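Local coordinates for protein putative isochorismatase (Streptomyces avermitilis, PDB 3KL2) that is of uncharacterised function but belongs to the isochorismatase-like cysteine hydrolase family and is probably a hydrolase, at residues Tyr33-Thr38 and Gly109-Ala114; Ile154-Phe159 and Phe177-Leu182. All blocks are in the same frame, centred on the assembly; numbering follows the deposited sequence.

From the N terminus, the chain leaves strand 26-31, the third of six in the sheet order, and enters Tyr33-Thr38. Interaction 1 then closes a loop of 70 residues, rich in helix, by bringing Gly109-Ala114 back against the start of helix 35-38. Only after that loop is complete does interaction 2 begin, pairing strand 153-159 with strand 178-187 across a short helical crossover, so the two loops follow in series and neither nest nor cross. Their centres lie about 21 Å apart, yet they touch where Tyr33 and Phe37 meet Gly158 and Phe159, joining the segment after strand 26-31 to the C-terminal end of the central strand 153-159.

Interaction 1: residues Tyr33-Thr38 and Gly109-Ala114; sequences YQNEFT and GTWGAA
The carboxamide of Asn35 lies flat on the indole of Trp111, the two planes 6° apart, while its amide nitrogen bonds to the backbone of the same tryptophan. Asn35 CB sits 3.6 Å from the centroid of the six-membered ring of Trp111, almost on the ring normal, a CH-pi contact over the face. Asn35 ND2 donates to Trp111 O at 2.7 Å in a nearly straight bond, with the nitrogen above the plane of the carbonyl; Ala114 N reaches this oxygen from the opposite face, within the type I turn Trp111-Ala114. Asn35 OD1 is hydrogen-bonded to Ser39 OG. With CG of Trp111 anti to the backbone N (chi1 169°), the indole swings back toward Asn35, and the stack and the two bonds together fix the amide's rotation.

Backbone bonds draw the turn against the first residues of helix 35-38. Asn35 N donates to Ala114 O at 2.9 Å, nearly along the C=O axis, and Glu36 N reaches a lone pair of Gly112 O at 2.9 Å. These N-H groups at the start of the helix are thus satisfied by the turn. Beside them, Gln34, the N-cap residue, reaches along the turn with its chain extended beyond CG, and its NE2 donates to Ala113 O at 2.9 Å and also to Ile80 O.

Glu36 folds its carboxylate over Gly112, with OE1 3.6 Å from Gly112 CA. A water donates to both Glu36 OE1 and Thr110 OG1, while Phe106 N bonds to OE1 and Val43 N to OE2.

The contact fastens the loop between helix 96-103 and strand 126-127 to the short helix that follows strand 26-31, and on the helix Phe37 stacks with Phe159 of strand 153-159.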
ATOM      1  N   TYR A  33     -22.972   6.014   0.279  1.00 18.98           N
ATOM      2  CA  TYR A  33     -24.393   6.216   0.238  1.00 17.98           C
ATOM      3  C   TYR A  33     -24.865   6.869   1.530  1.00 18.00           C
ATOM      4  O   TYR A  33     -25.631   6.264   2.270  1.00 17.39           O
ATOM      5  CB  TYR A  33     -25.104   4.917   0.015  1.00 18.32           C
ATOM      6  CG  TYR A  33     -25.015   4.368  -1.388  1.00 18.51           C
ATOM      7  CD1 TYR A  33     -26.047   4.524  -2.296  1.00 16.41           C
ATOM      8  CD2 TYR A  33     -23.896   3.656  -1.790  1.00 19.89           C
ATOM      9  CE1 TYR A  33     -25.970   3.956  -3.586  1.00 18.42           C
ATOM     10  CE2 TYR A  33     -23.801   3.123  -3.060  1.00 20.14           C
ATOM     11  CZ  TYR A  33     -24.847   3.260  -3.941  1.00 20.32           C
ATOM     12  OH  TYR A  33     -24.697   2.687  -5.172  1.00 23.23           O
ATOM     13  N   GLN A  34     -24.405   8.108   1.767  1.00 16.95           N
ATOM     14  CA  GLN A  34     -24.688   8.848   2.965  1.00 17.18           C
ATOM     15  C   GLN A  34     -25.626  10.000   2.647  1.00 17.21           C
ATOM     16  O   GLN A  34     -25.617  10.501   1.529  1.00 19.39           O
ATOM     17  CB  GLN A  34     -23.397   9.413   3.581  1.00 17.14           C
ATOM     18  CG  GLN A  34     -22.486   8.337   4.218  1.00 18.15           C
ATOM     19  CD  GLN A  34     -21.075   8.763   4.255  1.00 16.49           C
ATOM     20  OE1 GLN A  34     -20.353   8.581   3.269  1.00 18.67           O
ATOM     21  NE2 GLN A  34     -20.674   9.418   5.342  1.00 14.79           N
ATOM     22  N   ASN A  35     -26.389  10.441   3.651  1.00 16.17           N
ATOM     23  CA  ASN A  35     -27.358  11.494   3.490  1.00 15.77           C
ATOM     24  C   ASN A  35     -26.752  12.681   2.769  1.00 15.55           C
ATOM     25  O   ASN A  35     -27.382  13.231   1.869  1.00 15.05           O
ATOM     26  CB  ASN A  35     -27.968  11.940   4.839  1.00 15.15           C
ATOM     27  CG  ASN A  35     -28.874  10.886   5.452  1.00 15.12           C
ATOM     28  OD1 ASN A  35     -29.748  10.341   4.771  1.00 15.45           O
ATOM     29  ND2 ASN A  35     -28.652  10.565   6.749  1.00 10.88           N
ATOM     30  N   GLU A  36     -25.507  13.014   3.107  1.00 16.10           N
ATOM     31  CA  GLU A  36     -24.850  14.199   2.551  1.00 16.40           C
ATOM     32  C   GLU A  36     -24.961  14.291   1.018  1.00 16.60           C
ATOM     33  O   GLU A  36     -24.999  15.400   0.467  1.00 15.99           O
ATOM     34  CB  GLU A  36     -23.392  14.288   3.003  1.00 16.62           C
ATOM     35  CG  GLU A  36     -22.934  15.716   3.186  1.00 17.28           C
ATOM     36  CD  GLU A  36     -23.365  16.278   4.521  1.00 19.78           C
ATOM     37  OE1 GLU A  36     -22.605  16.050   5.494  1.00 21.13           O
ATOM     38  OE2 GLU A  36     -24.435  16.960   4.593  1.00 17.26           O
ATOM     39  N   PHE A  37     -25.069  13.131   0.361  1.00 17.09           N
ATOM     40  CA  PHE A  37     -25.229  13.026  -1.096  1.00 17.80           C
ATOM     41  C   PHE A  37     -26.644  12.648  -1.508  1.00 18.91           C
ATOM     42  O   PHE A  37     -27.203  13.223  -2.445  1.00 20.78           O
ATOM     43  CB  PHE A  37     -24.310  11.903  -1.653  1.00 18.16           C
ATOM     44  CG  PHE A  37     -22.880  12.294  -1.872  1.00 15.93           C
ATOM     45  CD1 PHE A  37     -22.542  13.443  -2.568  1.00 20.43           C
ATOM     46  CD2 PHE A  37     -21.866  11.450  -1.479  1.00 17.51           C
ATOM     47  CE1 PHE A  37     -21.174  13.787  -2.810  1.00 19.20           C
ATOM     48  CE2 PHE A  37     -20.504  11.770  -1.713  1.00 17.48           C
ATOM     49  CZ  PHE A  37     -20.165  12.925  -2.368  1.00 18.10           C
ATOM     50  N   THR A  38     -27.223  11.654  -0.834  1.00 19.36           N
ATOM     51  CA  THR A  38     -28.450  10.997  -1.292  1.00 19.55           C
ATOM     52  C   THR A  38     -29.752  11.734  -1.022  1.00 19.94           C
ATOM     53  O   THR A  38     -30.740  11.484  -1.702  1.00 19.81           O
ATOM     54  CB  THR A  38     -28.627   9.659  -0.560  1.00 19.91           C
ATOM     55  OG1 THR A  38     -28.555   9.925   0.842  1.00 21.50           O
ATOM     56  CG2 THR A  38     -27.546   8.655  -0.968  1.00 16.80           C
ATOM     57  N   GLY A 109     -21.002  11.988  13.436  1.00 16.66           N
ATOM     58  CA  GLY A 109     -22.108  12.186  14.421  1.00 16.04           C
ATOM     59  C   GLY A 109     -23.204  13.182  14.004  1.00 14.94           C
ATOM     60  O   GLY A 109     -23.925  13.740  14.868  1.00 14.02           O
ATOM     61  N   THR A 110     -23.315  13.410  12.692  1.00 13.28           N
ATOM     62  CA  THR A 110     -24.371  14.244  12.093  1.00 12.24           C
ATOM     63  C   THR A 110     -25.226  13.392  11.196  1.00 11.97           C
ATOM     64  O   THR A 110     -24.845  12.315  10.776  1.00 12.48           O
ATOM     65  CB  THR A 110     -23.818  15.360  11.212  1.00 11.62           C
ATOM     66  OG1 THR A 110     -23.071  14.778  10.117  1.00 12.33           O
ATOM     67  CG2 THR A 110     -22.946  16.293  12.015  1.00 10.59           C
ATOM     68  N   TRP A 111     -26.403  13.899  10.882  1.00 13.43           N
ATOM     69  CA  TRP A 111     -27.325  13.242   9.970  1.00 12.81           C
ATOM     70  C   TRP A 111     -26.660  13.083   8.611  1.00 13.02           C
ATOM     71  O   TRP A 111     -26.777  12.013   7.964  1.00 13.77           O
ATOM     72  CB  TRP A 111     -28.620  14.050   9.868  1.00 12.71           C
ATOM     73  CG  TRP A 111     -29.571  13.641   8.762  1.00 11.35           C
ATOM     74  CD1 TRP A 111     -30.529  12.636   8.800  1.00 10.67           C
ATOM     75  CD2 TRP A 111     -29.676  14.243   7.466  1.00  9.48           C
ATOM     76  NE1 TRP A 111     -31.204  12.581   7.596  1.00 10.05           N
ATOM     77  CE2 TRP A 111     -30.725  13.563   6.768  1.00  8.40           C
ATOM     78  CE3 TRP A 111     -29.000  15.300   6.827  1.00 10.25           C
ATOM     79  CZ2 TRP A 111     -31.106  13.897   5.479  1.00  7.06           C
ATOM     80  CZ3 TRP A 111     -29.390  15.648   5.517  1.00 12.31           C
ATOM     81  CH2 TRP A 111     -30.425  14.933   4.856  1.00 11.10           C
ATOM     82  N   GLY A 112     -25.946  14.113   8.190  1.00 12.49           N
ATOM     83  CA  GLY A 112     -25.276  14.074   6.874  1.00 13.26           C
ATOM     84  C   GLY A 112     -24.327  12.910   6.685  1.00 14.43           C
ATOM     85  O   GLY A 112     -24.223  12.345   5.569  1.00 14.84           O
ATOM     86  N   ALA A 113     -23.658  12.547   7.778  1.00 14.83           N
ATOM     87  CA  ALA A 113     -22.678  11.482   7.805  1.00 15.60           C
ATOM     88  C   ALA A 113     -23.286  10.092   7.828  1.00 16.27           C
ATOM     89  O   ALA A 113     -22.571   9.161   7.543  1.00 18.18           O
ATOM     90  CB  ALA A 113     -21.727  11.647   9.064  1.00 15.62           C
ATOM     91  N   ALA A 114     -24.572   9.950   8.166  1.00 15.84           N
ATOM     92  CA  ALA A 114     -25.224   8.649   8.235  1.00 15.14           C
ATOM     93  C   ALA A 114     -25.527   8.060   6.887  1.00 15.88           C
ATOM     94  O   ALA A 114     -25.877   8.767   5.912  1.00 13.76           O
ATOM     95  CB  ALA A 114     -26.534   8.731   9.003  1.00 13.92           C
TER
HETATM   96  O   HOH W   1     -22.170  16.646   8.057  1.00 15.54           O

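Interaction 2: residues Ile154-Phe159 and Phe177-Leu182; sequences IVLGGF and FRVITL
Ile154 packs against Phe177 and Val179 where strands 153-159 and 178-187 run side by side in parallel, and with Leu156 and Val155 it accounts for about half of the buried surface. Its side chain divides its contacts, CG2 approaching Phe177 CD1 at 4.3 Å and CG1 facing CG2 of Val179. Ile154 is also bonded through both its backbone N and O to strand 178-187: its N donates to Arg178 O at 3.1 Å, and its O accepts from Ile180 N at 2.8 Å in an almost linear bond.

Two residues on, Leu156 repeats the pattern, its N donating to Ile180 O at 2.7 Å and its O accepting from Leu182 N at 3.0 Å. Its CD1 packs against Val179 CG1 at 3.9 Å, on the face shared with Ile154 and Thr181.

Val155 faces the other side of the sheet. Its CG1, anti to the backbone N (chi1 180°), meets the branch point of Leu182, CG, at 3.7 Å, whereas CG2 runs alongside Ile180 CD1, the two side chains pointing the same way.

This is the pairing of a beta-alpha-beta crossover. The connecting helix 164-174 lies over the Leu156 face, Met169 touching Leu156, Val179 and Thr181, while helix 142-149 packs on Ile154 and Phe177. Strand 26-31 borders strand 153-159 along its other edge, and beyond strand 178-187 lies strand 207-209.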
ATOM      1  N   ILE A 154     -15.090  -7.582  -6.764  1.00 20.67           N
ATOM      2  CA  ILE A 154     -15.852  -6.531  -6.080  1.00 19.69           C
ATOM      3  C   ILE A 154     -16.792  -5.841  -7.084  1.00 19.23           C
ATOM      4  O   ILE A 154     -16.379  -5.474  -8.192  1.00 18.34           O
ATOM      5  CB  ILE A 154     -14.908  -5.492  -5.333  1.00 20.23           C
ATOM      6  CG1 ILE A 154     -13.950  -4.778  -6.292  1.00 20.76           C
ATOM      7  CG2 ILE A 154     -14.052  -6.199  -4.319  1.00 17.72           C
ATOM      8  CD1 ILE A 154     -12.933  -3.758  -5.587  1.00 21.18           C
ATOM      9  N   VAL A 155     -18.069  -5.716  -6.694  1.00 18.75           N
ATOM     10  CA  VAL A 155     -19.092  -5.019  -7.464  1.00 18.54           C
ATOM     11  C   VAL A 155     -19.290  -3.655  -6.852  1.00 18.86           C
ATOM     12  O   VAL A 155     -19.568  -3.558  -5.687  1.00 18.77           O
ATOM     13  CB  VAL A 155     -20.440  -5.772  -7.418  1.00 18.36           C
ATOM     14  CG1 VAL A 155     -21.456  -5.025  -8.207  1.00 16.82           C
ATOM     15  CG2 VAL A 155     -20.276  -7.218  -7.910  1.00 17.60           C
ATOM     16  N   LEU A 156     -19.125  -2.596  -7.634  1.00 20.11           N
ATOM     17  CA  LEU A 156     -18.973  -1.224  -7.086  1.00 20.18           C
ATOM     18  C   LEU A 156     -20.123  -0.374  -7.473  1.00 19.90           C
ATOM     19  O   LEU A 156     -20.575  -0.419  -8.634  1.00 18.83           O
ATOM     20  CB  LEU A 156     -17.772  -0.515  -7.660  1.00 20.39           C
ATOM     21  CG  LEU A 156     -16.399  -0.819  -7.136  1.00 23.93           C
ATOM     22  CD1 LEU A 156     -15.458   0.170  -7.802  1.00 22.70           C
ATOM     23  CD2 LEU A 156     -16.365  -0.669  -5.563  1.00 25.77           C
ATOM     24  N   GLY A 157     -20.524   0.454  -6.516  1.00 19.48           N
ATOM     25  CA  GLY A 157     -21.557   1.423  -6.697  1.00 19.49           C
ATOM     26  C   GLY A 157     -21.294   2.593  -5.774  1.00 19.82           C
ATOM     27  O   GLY A 157     -20.503   2.458  -4.826  1.00 19.77           O
ATOM     28  N   GLY A 158     -21.956   3.732  -6.076  1.00 19.39           N
ATOM     29  CA  GLY A 158     -22.023   4.880  -5.208  1.00 18.35           C
ATOM     30  C   GLY A 158     -21.543   6.166  -5.840  1.00 18.21           C
ATOM     31  O   GLY A 158     -21.766   6.429  -7.027  1.00 16.54           O
ATOM     32  N   PHE A 159     -20.860   6.961  -5.025  1.00 18.18           N
ATOM     33  CA  PHE A 159     -20.532   8.341  -5.354  1.00 18.33           C
ATOM     34  C   PHE A 159     -19.036   8.551  -5.128  1.00 18.79           C
ATOM     35  O   PHE A 159     -18.419   7.827  -4.313  1.00 17.77           O
ATOM     36  CB  PHE A 159     -21.225   9.280  -4.372  1.00 18.94           C
ATOM     37  CG  PHE A 159     -22.729   9.223  -4.377  1.00 18.70           C
ATOM     38  CD1 PHE A 159     -23.461  10.153  -5.107  1.00 20.33           C
ATOM     39  CD2 PHE A 159     -23.402   8.307  -3.600  1.00 19.71           C
ATOM     40  CE1 PHE A 159     -24.829  10.167  -5.070  1.00 19.70           C
ATOM     41  CE2 PHE A 159     -24.759   8.305  -3.542  1.00 21.39           C
ATOM     42  CZ  PHE A 159     -25.492   9.237  -4.294  1.00 22.50           C
ATOM     43  N   PHE A 177      -8.083  -7.592  -8.176  1.00 19.59           N
ATOM     44  CA  PHE A 177      -9.514  -7.849  -8.127  1.00 19.50           C
ATOM     45  C   PHE A 177     -10.142  -7.772  -9.510  1.00 20.15           C
ATOM     46  O   PHE A 177      -9.717  -7.019 -10.344  1.00 20.41           O
ATOM     47  CB  PHE A 177     -10.220  -6.834  -7.184  1.00 17.96           C
ATOM     48  CG  PHE A 177      -9.761  -6.915  -5.743  1.00 16.48           C
ATOM     49  CD1 PHE A 177     -10.180  -7.948  -4.920  1.00 16.75           C
ATOM     50  CD2 PHE A 177      -8.901  -5.979  -5.218  1.00 17.91           C
ATOM     51  CE1 PHE A 177      -9.776  -8.048  -3.621  1.00 16.49           C
ATOM     52  CE2 PHE A 177      -8.506  -6.052  -3.894  1.00 16.74           C
ATOM     53  CZ  PHE A 177      -8.956  -7.084  -3.093  1.00 17.32           C
ATOM     54  N   ARG A 178     -11.120  -8.624  -9.759  1.00 21.28           N
ATOM     55  CA  ARG A 178     -12.021  -8.454 -10.853  1.00 21.92           C
ATOM     56  C   ARG A 178     -13.035  -7.393 -10.391  1.00 22.22           C
ATOM     57  O   ARG A 178     -13.946  -7.693  -9.597  1.00 22.98           O
ATOM     58  CB  ARG A 178     -12.750  -9.760 -11.163  1.00 22.38           C
ATOM     59  CG  ARG A 178     -13.817  -9.532 -12.211  1.00 24.30           C
ATOM     60  CD  ARG A 178     -14.409 -10.788 -12.726  1.00 28.10           C
ATOM     61  NE  ARG A 178     -15.101 -11.551 -11.693  1.00 29.82           N
ATOM     62  CZ  ARG A 178     -16.029 -12.459 -11.951  1.00 30.40           C
ATOM     63  NH1 ARG A 178     -16.354 -12.720 -13.206  1.00 32.12           N
ATOM     64  NH2 ARG A 178     -16.642 -13.100 -10.970  1.00 29.29           N
ATOM     65  N   VAL A 179     -12.848  -6.158 -10.844  1.00 21.41           N
ATOM     66  CA  VAL A 179     -13.791  -5.077 -10.535  1.00 20.90           C
ATOM     67  C   VAL A 179     -14.983  -5.042 -11.504  1.00 20.66           C
ATOM     68  O   VAL A 179     -14.812  -5.055 -12.702  1.00 21.35           O
ATOM     69  CB  VAL A 179     -13.080  -3.720 -10.594  1.00 20.49           C
ATOM     70  CG1 VAL A 179     -13.972  -2.643 -10.035  1.00 18.03           C
ATOM     71  CG2 VAL A 179     -11.726  -3.810  -9.829  1.00 18.51           C
ATOM     72  N   ILE A 180     -16.184  -4.987 -10.977  1.00 20.69           N
ATOM     73  CA  ILE A 180     -17.383  -4.779 -11.778  1.00 20.78           C
ATOM     74  C   ILE A 180     -17.946  -3.435 -11.316  1.00 21.28           C
ATOM     75  O   ILE A 180     -18.125  -3.230 -10.114  1.00 20.18           O
ATOM     76  CB  ILE A 180     -18.413  -5.875 -11.514  1.00 20.68           C
ATOM     77  CG1 ILE A 180     -17.947  -7.199 -12.097  1.00 21.33           C
ATOM     78  CG2 ILE A 180     -19.769  -5.523 -12.102  1.00 20.66           C
ATOM     79  CD1 ILE A 180     -18.720  -8.366 -11.525  1.00 21.18           C
ATOM     80  N   THR A 181     -18.148  -2.507 -12.254  1.00 22.22           N
ATOM     81  CA  THR A 181     -18.792  -1.222 -11.951  1.00 23.07           C
ATOM     82  C   THR A 181     -20.229  -1.272 -12.404  1.00 22.93           C
ATOM     83  O   THR A 181     -20.506  -1.707 -13.506  1.00 23.78           O
ATOM     84  CB  THR A 181     -18.104  -0.018 -12.628  1.00 22.81           C
ATOM     85  OG1 THR A 181     -17.922  -0.283 -14.024  1.00 24.59           O
ATOM     86  CG2 THR A 181     -16.739   0.250 -11.969  1.00 23.68           C
ATOM     87  N   LEU A 182     -21.118  -0.830 -11.526  1.00 22.95           N
ATOM     88  CA  LEU A 182     -22.525  -0.778 -11.755  1.00 22.83           C
ATOM     89  C   LEU A 182     -22.835   0.563 -12.410  1.00 23.37           C
ATOM     90  O   LEU A 182     -22.971   1.608 -11.712  1.00 23.87           O
ATOM     91  CB  LEU A 182     -23.292  -0.914 -10.444  1.00 22.78           C
ATOM     92  CG  LEU A 182     -23.323  -2.295  -9.754  1.00 23.79           C
ATOM     93  CD1 LEU A 182     -23.734  -2.163  -8.315  1.00 23.04           C
ATOM     94  CD2 LEU A 182     -24.272  -3.236 -10.477  1.00 22.88           C
TER